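Local coordinates for protein histone-lysine N-methyltransferase, H3 lysine-9 specific SUVH6 (Arabidopsis thaliana, PDB 6A5K) that transfers methyl groups from S-adenosylmethionine to histone H3 and probably recognises non-CG methylated DNA through its SRA domain, at residues A[19-24]-A[42-47]; A[312-317]-A[342-347]; A[320-325]-A[462-467]; A[377-382]-A[480-485]. The protein carries 1 engineered substitution. All coordinates share one frame; numbering follows the deposited sequence.

Contact 1 (A[19-24]-A[42-47]); sequences GVCRKI and LRIDFE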
loop_
_atom_site.group_PDB
_atom_site.type_symbol
_atom_site.label_atom_id
_atom_site.label_comp_id
_atom_site.label_asym_id
_atom_site.label_seq_id
_atom_site.Cartn_x
_atom_site.Cartn_y
_atom_site.Cartn_z
ATOM N N GLY A 19 -3.363 2.366 10.910
ATOM C CA GLY A 19 -2.424 2.730 11.957
ATOM C C GLY A 19 -2.958 2.300 13.311
ATOM O O GLY A 19 -2.255 1.666 14.103
ATOM N N VAL A 20 -4.220 2.630 13.571
ATOM C CA VAL A 20 -4.855 2.247 14.829
ATOM C C VAL A 20 -4.978 0.723 14.975
ATOM O O VAL A 20 -4.676 0.171 16.043
ATOM C CB VAL A 20 -6.251 2.897 14.964
ATOM C CG1 VAL A 20 -6.974 2.366 16.203
ATOM C CG2 VAL A 20 -6.105 4.413 15.026
ATOM N N CYS A 21 -5.419 0.049 13.911
ATOM C CA CYS A 21 -5.453 -1.418 13.901
ATOM C C CYS A 21 -4.118 -2.031 14.334
ATOM O O CYS A 21 -4.062 -2.896 15.222
ATOM C CB CYS A 21 -5.800 -1.954 12.507
ATOM S SG CYS A 21 -7.520 -1.763 11.998
ATOM N N ARG A 22 -3.040 -1.587 13.696
ATOM C CA ARG A 22 -1.744 -2.212 13.923
ATOM C C ARG A 22 -1.122 -1.777 15.249
ATOM O O ARG A 22 -0.285 -2.491 15.805
ATOM C CB ARG A 22 -0.811 -1.923 12.747
ATOM C CG ARG A 22 -1.266 -2.654 11.475
ATOM C CD ARG A 22 -0.156 -2.823 10.444
ATOM N NE ARG A 22 -0.531 -3.789 9.411
ATOM C CZ ARG A 22 -0.342 -5.101 9.508
ATOM N NH1 ARG A 22 0.220 -5.615 10.596
ATOM N NH2 ARG A 22 -0.715 -5.907 8.520
ATOM N N LYS A 23 -1.536 -0.629 15.773
ATOM C CA LYS A 23 -1.087 -0.240 17.111
ATOM C C LYS A 23 -1.790 -1.085 18.184
ATOM O O LYS A 23 -1.176 -1.503 19.175
ATOM C CB LYS A 23 -1.325 1.251 17.355
ATOM C CG LYS A 23 -0.976 1.710 18.769
ATOM C CD LYS A 23 0.512 1.566 19.074
ATOM C CE LYS A 23 1.368 2.358 18.098
ATOM N NZ LYS A 23 2.778 2.477 18.570
ATOM N N ILE A 24 -3.079 -1.343 17.985
ATOM C CA ILE A 24 -3.807 -2.224 18.896
ATOM C C ILE A 24 -3.188 -3.624 18.859
ATOM O O ILE A 24 -2.965 -4.262 19.905
ATOM C CB ILE A 24 -5.305 -2.304 18.543
ATOM C CG1 ILE A 24 -5.974 -0.944 18.737
ATOM C CG2 ILE A 24 -6.009 -3.356 19.398
ATOM C CD1 ILE A 24 -7.406 -0.899 18.230
ATOM N N LEU A 42 -10.251 -11.127 19.682
ATOM C CA LEU A 42 -9.997 -9.704 19.603
ATOM C C LEU A 42 -10.325 -9.279 18.178
ATOM O O LEU A 42 -10.052 -10.010 17.224
ATOM C CB LEU A 42 -8.544 -9.384 19.963
ATOM C CG LEU A 42 -7.896 -8.105 19.424
ATOM C CD1 LEU A 42 -8.557 -6.878 20.024
ATOM C CD2 LEU A 42 -6.408 -8.104 19.716
ATOM N N ARG A 43 -10.948 -8.118 18.034
ATOM C CA ARG A 43 -11.309 -7.614 16.718
ATOM C C ARG A 43 -10.723 -6.226 16.511
ATOM O O ARG A 43 -11.381 -5.230 16.799
ATOM C CB ARG A 43 -12.827 -7.580 16.558
ATOM C CG ARG A 43 -13.472 -8.946 16.470
ATOM C CD ARG A 43 -14.565 -8.943 15.414
ATOM N NE ARG A 43 -14.008 -8.733 14.080
ATOM C CZ ARG A 43 -14.731 -8.456 13.000
ATOM N NH1 ARG A 43 -16.049 -8.351 13.090
ATOM N NH2 ARG A 43 -14.134 -8.284 11.828
ATOM N N ILE A 44 -9.492 -6.160 16.014
ATOM C CA ILE A 44 -8.811 -4.878 15.920
ATOM C C ILE A 44 -9.517 -3.939 14.943
ATOM O O ILE A 44 -9.492 -2.728 15.131
ATOM C CB ILE A 44 -7.315 -5.034 15.517
ATOM C CG1 ILE A 44 -7.168 -5.579 14.098
ATOM C CG2 ILE A 44 -6.575 -5.914 16.530
ATOM C CD1 ILE A 44 -5.718 -5.817 13.684
ATOM N N ASP A 45 -10.162 -4.493 13.921
ATOM C CA ASP A 45 -10.882 -3.656 12.959
ATOM C C ASP A 45 -12.117 -3.033 13.609
ATOM O O ASP A 45 -12.428 -1.864 13.386
ATOM C CB ASP A 45 -11.276 -4.460 11.711
ATOM C CG ASP A 45 -12.097 -5.699 12.035
ATOM O OD1 ASP A 45 -11.831 -6.348 13.070
ATOM O OD2 ASP A 45 -13.009 -6.026 11.243
ATOM N N PHE A 46 -12.810 -3.819 14.426
ATOM C CA PHE A 46 -13.976 -3.333 15.149
ATOM C C PHE A 46 -13.594 -2.231 16.146
ATOM O O PHE A 46 -14.248 -1.181 16.216
ATOM C CB PHE A 46 -14.659 -4.488 15.875
ATOM C CG PHE A 46 -16.026 -4.161 16.387
ATOM C CD1 PHE A 46 -17.146 -4.430 15.621
ATOM C CD2 PHE A 46 -16.197 -3.592 17.642
ATOM C CE1 PHE A 46 -18.414 -4.137 16.092
ATOM C CE2 PHE A 46 -17.461 -3.294 18.119
ATOM C CZ PHE A 46 -18.570 -3.569 17.346
ATOM N N GLU A 47 -12.531 -2.472 16.909
ATOM C CA GLU A 47 -12.069 -1.514 17.910
ATOM C C GLU A 47 -11.577 -0.218 17.272
ATOM O O GLU A 47 -11.904 0.886 17.747
ATOM C CB GLU A 47 -10.971 -2.139 18.778
ATOM C CG GLU A 47 -11.452 -3.336 19.588
ATOM C CD GLU A 47 -10.450 -3.800 20.629
ATOM O OE1 GLU A 47 -9.362 -3.193 20.739
ATOM O OE2 GLU A 47 -10.758 -4.776 21.347
#
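The flat group that meets the other helix is the carboxylate of Glu47, and it does so through one oxygen: OE1 lies against Ile24, with CG2 at 3.6 Å, while CD1 of the same isoleucine also approaches OE1 and rests on Glu47 CB. OE2 forms a salt bridge to Arg37, which probably offsets the charge next to the Ile24 methyls. A second carboxylate, that of Asp45, is not used across the contact; its OD2 pairs with Arg43 NH2 at 2.6 Å, linking the N-cap residue to the first turn of its helix. What touches the partner helix here is the backbone of Asp45, whose CA lies 4.0 Å from Cys21 SG. Helices 5-29 and 44-54 form a two-helix bundle, probably as in other SUVH proteins; the first of them packs on helix 412-420 and, through Arg22, is salt-bridged to Asp319 of the pre-SET loop. The tightest backbone approach is at the start of the second helix, where the CA atoms of Cys21 and Ile44 are 5.2 Å apart. Ile44 makes the contact here with CG1 set between its own backbone N and carbonyl carbon (chi1 66°), which brings CD1 to 3.7 Å from Cys21 O and 4.0 Å from Cys21 CB. Its other branch, CG2, meets Ile24 CG2 at 3.9 Å. Leu42 CD1 touches Ile24 CG2 more loosely, from the turn ahead of the helix, and Val20 continues the packing against Ala48, Ile51 and Leu52 of helix 44-54.

Contact 2 (A[312-317]-A[342-347]); sequences GEIPYN and CYLRVT. With ZN (zinc ion), chain C.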
loop_
_atom_site.group_PDB
_atom_site.type_symbol
_atom_site.label_atom_id
_atom_site.label_comp_id
_atom_site.label_asym_id
_atom_site.label_seq_id
_atom_site.Cartn_x
_atom_site.Cartn_y
_atom_site.Cartn_z
ATOM N N GLY A 312 12.010 0.129 23.577
ATOM C CA GLY A 312 11.270 -0.795 24.419
ATOM C C GLY A 312 10.100 -1.463 23.722
ATOM O O GLY A 312 9.259 -2.081 24.371
ATOM N N GLU A 313 10.037 -1.346 22.399
ATOM C CA GLU A 313 8.957 -1.979 21.651
ATOM C C GLU A 313 9.431 -2.580 20.331
ATOM O O GLU A 313 10.541 -2.320 19.879
ATOM C CB GLU A 313 7.830 -0.975 21.392
ATOM C CG GLU A 313 8.237 0.241 20.583
ATOM C CD GLU A 313 7.079 1.204 20.365
ATOM O OE1 GLU A 313 6.411 1.570 21.357
ATOM O OE2 GLU A 313 6.831 1.585 19.203
ATOM N N ILE A 314 8.571 -3.399 19.733
ATOM C CA ILE A 314 8.822 -4.017 18.436
ATOM C C ILE A 314 8.170 -3.176 17.349
ATOM O O ILE A 314 6.949 -3.036 17.336
ATOM C CB ILE A 314 8.236 -5.451 18.370
ATOM C CG1 ILE A 314 8.669 -6.270 19.582
ATOM C CG2 ILE A 314 8.646 -6.141 17.079
ATOM C CD1 ILE A 314 10.141 -6.529 19.622
ATOM N N PRO A 315 8.970 -2.608 16.434
ATOM C CA PRO A 315 8.391 -1.694 15.440
ATOM C C PRO A 315 7.668 -2.393 14.281
ATOM O O PRO A 315 7.161 -1.713 13.389
ATOM C CB PRO A 315 9.612 -0.922 14.928
ATOM C CG PRO A 315 10.754 -1.853 15.142
ATOM C CD PRO A 315 10.444 -2.587 16.412
ATOM N N TYR A 316 7.639 -3.721 14.289
ATOM C CA TYR A 316 6.886 -4.483 13.299
ATOM C C TYR A 316 5.815 -5.305 14.000
ATOM O O TYR A 316 5.985 -5.688 15.152
ATOM C CB TYR A 316 7.803 -5.421 12.499
ATOM C CG TYR A 316 8.895 -4.747 11.695
ATOM C CD1 TYR A 316 8.613 -4.119 10.482
ATOM C CD2 TYR A 316 10.220 -4.768 12.130
ATOM C CE1 TYR A 316 9.618 -3.511 9.738
ATOM C CE2 TYR A 316 11.229 -4.161 11.391
ATOM C CZ TYR A 316 10.924 -3.536 10.202
ATOM O OH TYR A 316 11.932 -2.934 9.472
ATOM N N ASN A 317 4.716 -5.595 13.308
ATOM C CA ASN A 317 3.794 -6.614 13.796
ATOM C C ASN A 317 4.354 -7.999 13.490
ATOM O O ASN A 317 5.310 -8.136 12.733
ATOM C CB ASN A 317 2.399 -6.451 13.180
ATOM C CG ASN A 317 1.674 -5.225 13.703
ATOM O OD1 ASN A 317 1.281 -4.351 12.934
ATOM N ND2 ASN A 317 1.503 -5.152 15.019
ATOM N N CYS A 342 12.968 -14.005 13.187
ATOM C CA CYS A 342 12.791 -12.980 14.212
ATOM C C CYS A 342 11.934 -11.834 13.711
ATOM O O CYS A 342 12.105 -11.366 12.586
ATOM C CB CYS A 342 14.135 -12.426 14.686
ATOM S SG CYS A 342 13.935 -11.063 15.868
ATOM N N TYR A 343 11.016 -11.384 14.558
ATOM C CA TYR A 343 10.106 -10.297 14.205
ATOM C C TYR A 343 10.866 -9.014 13.872
ATOM O O TYR A 343 10.358 -8.137 13.168
ATOM C CB TYR A 343 9.118 -10.067 15.347
ATOM C CG TYR A 343 8.249 -11.280 15.626
ATOM C CD1 TYR A 343 7.541 -11.897 14.601
ATOM C CD2 TYR A 343 8.152 -11.817 16.906
ATOM C CE1 TYR A 343 6.743 -13.009 14.845
ATOM C CE2 TYR A 343 7.354 -12.929 17.161
ATOM C CZ TYR A 343 6.655 -13.515 16.123
ATOM O OH TYR A 343 5.867 -14.610 16.360
ATOM N N LEU A 344 12.093 -8.919 14.376
ATOM C CA LEU A 344 12.959 -7.785 14.087
ATOM C C LEU A 344 13.909 -8.046 12.917
ATOM O O LEU A 344 14.943 -7.400 12.803
ATOM C CB LEU A 344 13.775 -7.411 15.325
ATOM C CG LEU A 344 12.995 -6.836 16.503
ATOM C CD1 LEU A 344 13.950 -6.502 17.645
ATOM C CD2 LEU A 344 12.219 -5.604 16.056
ATOM N N ARG A 345 13.575 -9.009 12.065
ATOM C CA ARG A 345 14.322 -9.200 10.826
ATOM C C ARG A 345 13.357 -9.128 9.654
ATOM O O ARG A 345 12.640 -10.082 9.368
ATOM C CB ARG A 345 15.074 -10.534 10.821
ATOM C CG ARG A 345 16.137 -10.672 11.895
ATOM C CD ARG A 345 16.852 -12.012 11.738
ATOM N NE ARG A 345 17.714 -12.346 12.866
ATOM C CZ ARG A 345 18.999 -12.023 12.936
ATOM N NH1 ARG A 345 19.557 -11.321 11.956
ATOM N NH2 ARG A 345 19.719 -12.382 13.994
ATOM N N VAL A 346 13.324 -7.980 8.990
ATOM C CA VAL A 346 12.380 -7.770 7.898
ATOM C C VAL A 346 13.083 -7.249 6.644
ATOM O O VAL A 346 13.252 -7.992 5.677
ATOM C CB VAL A 346 11.249 -6.793 8.308
ATOM C CG1 VAL A 346 10.301 -6.553 7.136
ATOM C CG2 VAL A 346 10.485 -7.331 9.506
ATOM N N THR A 347 13.502 -5.984 6.660
ATOM C CA THR A 347 14.073 -5.369 5.461
ATOM C C THR A 347 15.414 -6.003 5.072
ATOM O O THR A 347 15.819 -5.950 3.909
ATOM C CB THR A 347 14.268 -3.830 5.625
ATOM O OG1 THR A 347 15.273 -3.552 6.612
ATOM C CG2 THR A 347 12.975 -3.176 6.038
HETATM ZN ZN ZN C . 16.011 -10.871 17.064
HETATM O O HOH W 1 8.089 -8.866 11.923
#
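A methyl group sits almost exactly on the axis of an aromatic ring: Val346 CG2 lies 3.5 Å from the centroid of the Tyr316 ring and only 5° off its normal, a CH-pi contact over the middle of the face. Both loops belong to the pre-SET motif, in which nine cysteines bind three zinc ions; Cys342 SG binds one of them together with Cys296, Cys332 and Cys338. The same SG accepts a bond from Leu344 N (3.2 Å), and Arg345 N closes a type I turn on Cys342 O; the turn thus carries the metal ligand, and Leu344 lies against the 312-317 loop. Leu344 CD2 works as the apolar tip: it presses on Pro315 CD at 3.5 Å, crossing that ring at about a right angle, touches Ile314 CG2 at 3.8 Å, and reaches the edge of the Tyr316 ring. Beyond the ring, the Tyr316 hydroxyl meets Thr347 CG2, while Thr347 OG1 is bonded to Glu331. Tyr316 and Thr347 both also lean on Phe481 of the SET sheet. No direct hydrogen bond joins the two loops; instead, one water donates to both backbones, bonding to Asn317 O at 3.0 Å and to Tyr343 O at 2.7 Å.

Contact 3 (A[320-325]-A[462-467]); sequences GAIVGA and YAQNVL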
loop_
_atom_site.group_PDB
_atom_site.type_symbol
_atom_site.label_atom_id
_atom_site.label_comp_id
_atom_site.label_asym_id
_atom_site.label_seq_id
_atom_site.Cartn_x
_atom_site.Cartn_y
_atom_site.Cartn_z
ATOM N N GLY A 320 5.101 -9.148 9.871
ATOM C CA GLY A 320 6.148 -8.522 9.082
ATOM C C GLY A 320 5.894 -7.085 8.658
ATOM O O GLY A 320 6.806 -6.394 8.217
ATOM N N ALA A 321 4.656 -6.626 8.781
ATOM C CA ALA A 321 4.331 -5.250 8.426
ATOM C C ALA A 321 4.839 -4.268 9.478
ATOM O O ALA A 321 4.798 -4.556 10.675
ATOM C CB ALA A 321 2.822 -5.095 8.245
ATOM N N ILE A 322 5.312 -3.108 9.028
ATOM C CA ILE A 322 5.735 -2.046 9.937
ATOM C C ILE A 322 4.495 -1.466 10.629
ATOM O O ILE A 322 3.439 -1.311 10.011
ATOM C CB ILE A 322 6.527 -0.937 9.184
ATOM C CG1 ILE A 322 7.220 0.013 10.153
ATOM C CG2 ILE A 322 5.635 -0.157 8.207
ATOM C CD1 ILE A 322 8.057 1.084 9.428
ATOM N N VAL A 323 4.603 -1.192 11.925
ATOM C CA VAL A 323 3.469 -0.645 12.665
ATOM C C VAL A 323 3.224 0.803 12.243
ATOM O O VAL A 323 2.083 1.230 12.045
ATOM C CB VAL A 323 3.701 -0.721 14.189
ATOM C CG1 VAL A 323 2.564 -0.043 14.944
ATOM C CG2 VAL A 323 3.860 -2.181 14.637
ATOM N N GLY A 324 4.313 1.549 12.102
ATOM C CA GLY A 324 4.260 2.929 11.670
ATOM C C GLY A 324 5.667 3.457 11.498
ATOM O O GLY A 324 6.621 2.883 12.036
ATOM N N ALA A 325 5.796 4.542 10.743
ATOM C CA ALA A 325 7.084 5.180 10.529
ATOM C C ALA A 325 7.666 5.650 11.857
ATOM O O ALA A 325 6.929 6.018 12.769
ATOM C CB ALA A 325 6.944 6.350 9.560
ATOM N N TYR A 462 6.859 5.567 1.693
ATOM C CA TYR A 462 7.738 6.491 2.393
ATOM C C TYR A 462 9.074 5.833 2.681
ATOM O O TYR A 462 9.181 4.596 2.726
ATOM C CB TYR A 462 7.117 6.998 3.704
ATOM C CG TYR A 462 6.754 5.921 4.701
ATOM C CD1 TYR A 462 5.490 5.352 4.697
ATOM C CD2 TYR A 462 7.672 5.485 5.664
ATOM C CE1 TYR A 462 5.138 4.373 5.611
ATOM C CE2 TYR A 462 7.324 4.499 6.583
ATOM C CZ TYR A 462 6.053 3.948 6.549
ATOM O OH TYR A 462 5.669 2.976 7.458
ATOM N N ALA A 463 10.081 6.678 2.890
ATOM C CA ALA A 463 11.427 6.231 3.239
ATOM C C ALA A 463 11.554 6.058 4.747
ATOM O O ALA A 463 11.043 6.861 5.529
ATOM C CB ALA A 463 12.477 7.219 2.722
ATOM N N GLN A 464 12.238 4.993 5.140
ATOM C CA GLN A 464 12.395 4.617 6.532
ATOM C C GLN A 464 13.846 4.230 6.775
ATOM O O GLN A 464 14.373 3.322 6.121
ATOM C CB GLN A 464 11.470 3.453 6.884
ATOM C CG GLN A 464 11.640 2.908 8.295
ATOM C CD GLN A 464 11.351 3.966 9.348
ATOM O OE1 GLN A 464 10.242 4.505 9.413
ATOM N NE2 GLN A 464 12.353 4.280 10.171
ATOM N N ASN A 465 14.490 4.919 7.709
ATOM C CA ASN A 465 15.867 4.597 8.074
ATOM C C ASN A 465 15.915 3.316 8.896
ATOM O O ASN A 465 15.168 3.173 9.865
ATOM C CB ASN A 465 16.503 5.747 8.857
ATOM C CG ASN A 465 16.795 6.958 7.987
ATOM O OD1 ASN A 465 16.818 6.865 6.763
ATOM N ND2 ASN A 465 17.029 8.100 8.621
ATOM N N VAL A 466 16.787 2.388 8.499
ATOM C CA VAL A 466 16.944 1.118 9.210
ATOM C C VAL A 466 18.421 0.816 9.462
ATOM O O VAL A 466 19.263 1.003 8.585
ATOM C CB VAL A 466 16.303 -0.068 8.432
ATOM C CG1 VAL A 466 16.519 -1.398 9.176
ATOM C CG2 VAL A 466 14.808 0.166 8.226
ATOM N N LEU A 467 18.728 0.365 10.673
ATOM C CA LEU A 467 20.066 -0.114 11.003
ATOM C C LEU A 467 20.009 -1.587 11.390
ATOM O O LEU A 467 19.090 -1.998 12.104
ATOM C CB LEU A 467 20.665 0.713 12.144
ATOM C CG LEU A 467 20.968 2.176 11.802
ATOM C CD1 LEU A 467 21.223 2.992 13.066
ATOM C CD2 LEU A 467 22.167 2.257 10.855
#
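The loop leading to strand 328-330 of the pre-SET motif folds over strand 461-467 of the SET domain, Ile322 and Ala325 meeting Tyr462 and Gln464. Strand 328-330 itself pairs in parallel with 461-467, so the contact lies where the pre-SET chain comes alongside the SET sheet. Ile322 and Tyr462 meet end on, the CG2 branch reaching the hydroxyl at 3.2 Å, a tight fit, and CD1 lies at 3.6 Å from the same OH. CG1 lies opposite the backbone N (chi1 -168°), and the extended arm carries CD1 toward Gln464. Ala325 CB adds a contact with Tyr462 CE2 at 3.5 Å, oblique to the ring. Gln464 is bent at CB-CG (chi2 61°), which folds its amide back over the loop: OE1 lies 3.4 Å from Ala325 CA. The NH2 end is turned the other way, giving a nearly straight bond from NE2 to Asn465 O at 3.0 Å, with Lys326 O as a second acceptor for NE2. Both ends of the amide are hydrogen-bonded near the contact, OE1 too having a partner just beyond the segments. Across the contact itself, apolar carbons meet a phenol and a carboxamide oxygen; grip here comes from close fit, and hydrogen bonding to strand 461-467 is made just beyond 320-325, by Lys326 O and, in strand 328-330, by Ile329.

Contact 4 (A[377-382]-A[480-485]); sequences SFICEY and FFAQDN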
loop_
_atom_site.group_PDB
_atom_site.type_symbol
_atom_site.label_atom_id
_atom_site.label_comp_id
_atom_site.label_asym_id
_atom_site.label_seq_id
_atom_site.Cartn_x
_atom_site.Cartn_y
_atom_site.Cartn_z
ATOM N N SER A 377 4.037 -2.912 4.008
ATOM C CA SER A 377 5.001 -3.840 3.405
ATOM C C SER A 377 6.307 -3.149 3.027
ATOM O O SER A 377 6.302 -2.016 2.550
ATOM C CB SER A 377 4.421 -4.507 2.154
ATOM O OG SER A 377 3.268 -5.257 2.458
ATOM N N PHE A 378 7.416 -3.855 3.230
ATOM C CA PHE A 378 8.709 -3.447 2.698
ATOM C C PHE A 378 8.722 -3.592 1.178
ATOM O O PHE A 378 8.261 -4.600 0.638
ATOM C CB PHE A 378 9.832 -4.282 3.327
ATOM C CG PHE A 378 11.181 -4.084 2.686
ATOM C CD1 PHE A 378 11.803 -2.847 2.718
ATOM C CD2 PHE A 378 11.834 -5.142 2.069
ATOM C CE1 PHE A 378 13.048 -2.666 2.138
ATOM C CE2 PHE A 378 13.078 -4.971 1.491
ATOM C CZ PHE A 378 13.690 -3.729 1.526
ATOM N N ILE A 379 9.246 -2.580 0.493
ATOM C CA ILE A 379 9.324 -2.595 -0.967
ATOM C C ILE A 379 10.730 -2.966 -1.424
ATOM O O ILE A 379 10.966 -4.042 -1.963
ATOM C CB ILE A 379 8.963 -1.220 -1.584
ATOM C CG1 ILE A 379 7.640 -0.681 -1.017
ATOM C CG2 ILE A 379 8.948 -1.319 -3.118
ATOM C CD1 ILE A 379 6.452 -1.629 -1.202
ATOM N N CYS A 380 11.662 -2.051 -1.192
ATOM C CA CYS A 380 13.052 -2.230 -1.594
ATOM C C CYS A 380 13.906 -1.199 -0.881
ATOM O O CYS A 380 13.384 -0.291 -0.242
ATOM C CB CYS A 380 13.217 -2.085 -3.113
ATOM S SG CYS A 380 12.874 -0.412 -3.722
ATOM N N GLU A 381 15.219 -1.349 -1.009
ATOM C CA GLU A 381 16.183 -0.377 -0.502
ATOM C C GLU A 381 16.541 0.622 -1.593
ATOM O O GLU A 381 16.422 0.311 -2.775
ATOM C CB GLU A 381 17.450 -1.094 -0.005
ATOM C CG GLU A 381 18.494 -0.188 0.644
ATOM C CD GLU A 381 19.576 -0.965 1.382
ATOM O OE1 GLU A 381 19.556 -2.212 1.340
ATOM O OE2 GLU A 381 20.448 -0.328 2.006
ATOM N N TYR A 382 16.971 1.821 -1.206
ATOM C CA TYR A 382 17.644 2.698 -2.157
ATOM C C TYR A 382 19.126 2.354 -2.143
ATOM O O TYR A 382 19.853 2.748 -1.233
ATOM C CB TYR A 382 17.428 4.180 -1.828
ATOM C CG TYR A 382 17.776 5.084 -2.991
ATOM C CD1 TYR A 382 19.089 5.485 -3.222
ATOM C CD2 TYR A 382 16.793 5.530 -3.863
ATOM C CE1 TYR A 382 19.411 6.301 -4.296
ATOM C CE2 TYR A 382 17.106 6.346 -4.937
ATOM C CZ TYR A 382 18.418 6.728 -5.146
ATOM O OH TYR A 382 18.728 7.539 -6.213
ATOM N N PHE A 480 12.175 1.526 1.690
ATOM C CA PHE A 480 10.833 2.022 1.383
ATOM C C PHE A 480 9.726 1.096 1.879
ATOM O O PHE A 480 9.821 -0.129 1.754
ATOM C CB PHE A 480 10.688 2.244 -0.119
ATOM C CG PHE A 480 11.637 3.260 -0.657
ATOM C CD1 PHE A 480 11.409 4.608 -0.443
ATOM C CD2 PHE A 480 12.765 2.874 -1.363
ATOM C CE1 PHE A 480 12.282 5.557 -0.933
ATOM C CE2 PHE A 480 13.645 3.818 -1.845
ATOM C CZ PHE A 480 13.402 5.159 -1.633
ATOM N N PHE A 481 8.676 1.702 2.435
ATOM C CA PHE A 481 7.500 0.985 2.926
ATOM C C PHE A 481 6.214 1.547 2.307
ATOM O O PHE A 481 6.111 2.750 2.069
ATOM C CB PHE A 481 7.390 1.089 4.453
ATOM C CG PHE A 481 8.382 0.246 5.203
ATOM C CD1 PHE A 481 9.662 0.724 5.465
ATOM C CD2 PHE A 481 8.027 -1.012 5.665
ATOM C CE1 PHE A 481 10.577 -0.048 6.160
ATOM C CE2 PHE A 481 8.944 -1.790 6.367
ATOM C CZ PHE A 481 10.206 -1.309 6.616
ATOM N N ALA A 482 5.230 0.682 2.077
ATOM C CA ALA A 482 3.910 1.128 1.618
ATOM C C ALA A 482 3.111 1.809 2.735
ATOM O O ALA A 482 3.066 1.314 3.863
ATOM C CB ALA A 482 3.119 -0.056 1.057
ATOM N N GLN A 483 2.470 2.936 2.426
ATOM C CA GLN A 483 1.562 3.564 3.388
ATOM C C GLN A 483 0.096 3.529 2.927
ATOM O O GLN A 483 -0.758 4.216 3.486
ATOM C CB GLN A 483 1.998 5.009 3.694
ATOM C CG GLN A 483 2.034 5.980 2.513
ATOM C CD GLN A 483 2.293 7.414 2.971
ATOM O OE1 GLN A 483 2.681 7.648 4.118
ATOM N NE2 GLN A 483 2.063 8.375 2.085
ATOM N N ASP A 484 -0.179 2.710 1.913
ATOM C CA ASP A 484 -1.536 2.339 1.515
ATOM C C ASP A 484 -1.575 0.840 1.260
ATOM O O ASP A 484 -0.533 0.210 1.111
ATOM C CB ASP A 484 -1.984 3.041 0.228
ATOM C CG ASP A 484 -1.859 4.545 0.293
ATOM O OD1 ASP A 484 -1.291 5.120 -0.662
ATOM O OD2 ASP A 484 -2.358 5.151 1.263
ATOM N N ASN A 485 -2.778 0.283 1.191
ATOM C CA ASN A 485 -2.972 -0.965 0.467
ATOM C C ASN A 485 -2.960 -0.625 -1.019
ATOM O O ASN A 485 -3.907 -0.037 -1.528
ATOM C CB ASN A 485 -4.282 -1.643 0.866
ATOM C CG ASN A 485 -4.248 -2.181 2.283
ATOM O OD1 ASN A 485 -3.375 -2.974 2.640
ATOM N ND2 ASN A 485 -5.202 -1.747 3.102
#
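Strands 378-381 and 480-482 run antiparallel, at 162° and 4.7 Å between axes, with Phe378 opposite Phe481 in a non-hydrogen-bonded pair. Three backbone bonds hold them: Ala482 N to Ser377 O, Ile379 N to Phe480 O at 2.8 Å, and Phe480 N to Cys380 O, the last almost straight. Ile379 and Cys380 together thus face the single residue Phe480, a classic beta bulge that puts an extra residue into strand 378-381. On the face carrying Phe378 and Phe481 the rings form an edge-to-face pair, the edge of Phe378 toward the face of Phe481, with centroids 6.0 Å apart and planes at 59°. With chi1 at 171°, CG of Phe378 points opposite its amide N, bringing CD1 to 3.5 Å from Phe480 O, while the amide N of Cys380 lies above one face of the ring, toward its rim. Phe480 turns to the other side and buries more surface against the other strand than any other residue here: CB meets Ile379 CB, CD2 meets Cys380 SG at 4.0 Å in an oblique sulfur-aromatic contact, and CE2 meets Tyr382 CB at 3.8 Å. Tyr382 runs alongside Phe480 in the same direction, and Phe480 also meets Tyr494 of strand 491-494. Ile379 CD1 extends toward Ala482 CB. Edge strand 378-381 closes a four-stranded sheet of the SET domain, and the side chain of Tyr382 is about 5 Å from the bound S-adenosylmethionine, which is consistent with this edge of the sheet bordering the cofactor pocket.

In the fold
Contacts 2 and 4 are buried; contacts 1 and 3 are only partly so. Contact 1 joins two helices by aliphatic packing, and its Arg22 reaches Asn317 of contact 2 and Ala321 of contact 3, tying helix 5-29 to the pre-SET loops. Contacts 2 and 3 use neighbouring parts of the loop before strand 328-330, linked through Pro315 and Val323; the first lies beside a zinc ligand and is bridged by a water, the second rests on fit against a SET strand. Contacts 3 and 4 share one sheet, where strands 461-467 and 477-482 are neighbours. Phe481 of contact 4 touches residues of both other pre-SET contacts, and only contact 4 has direct hydrogen bonds between its segments.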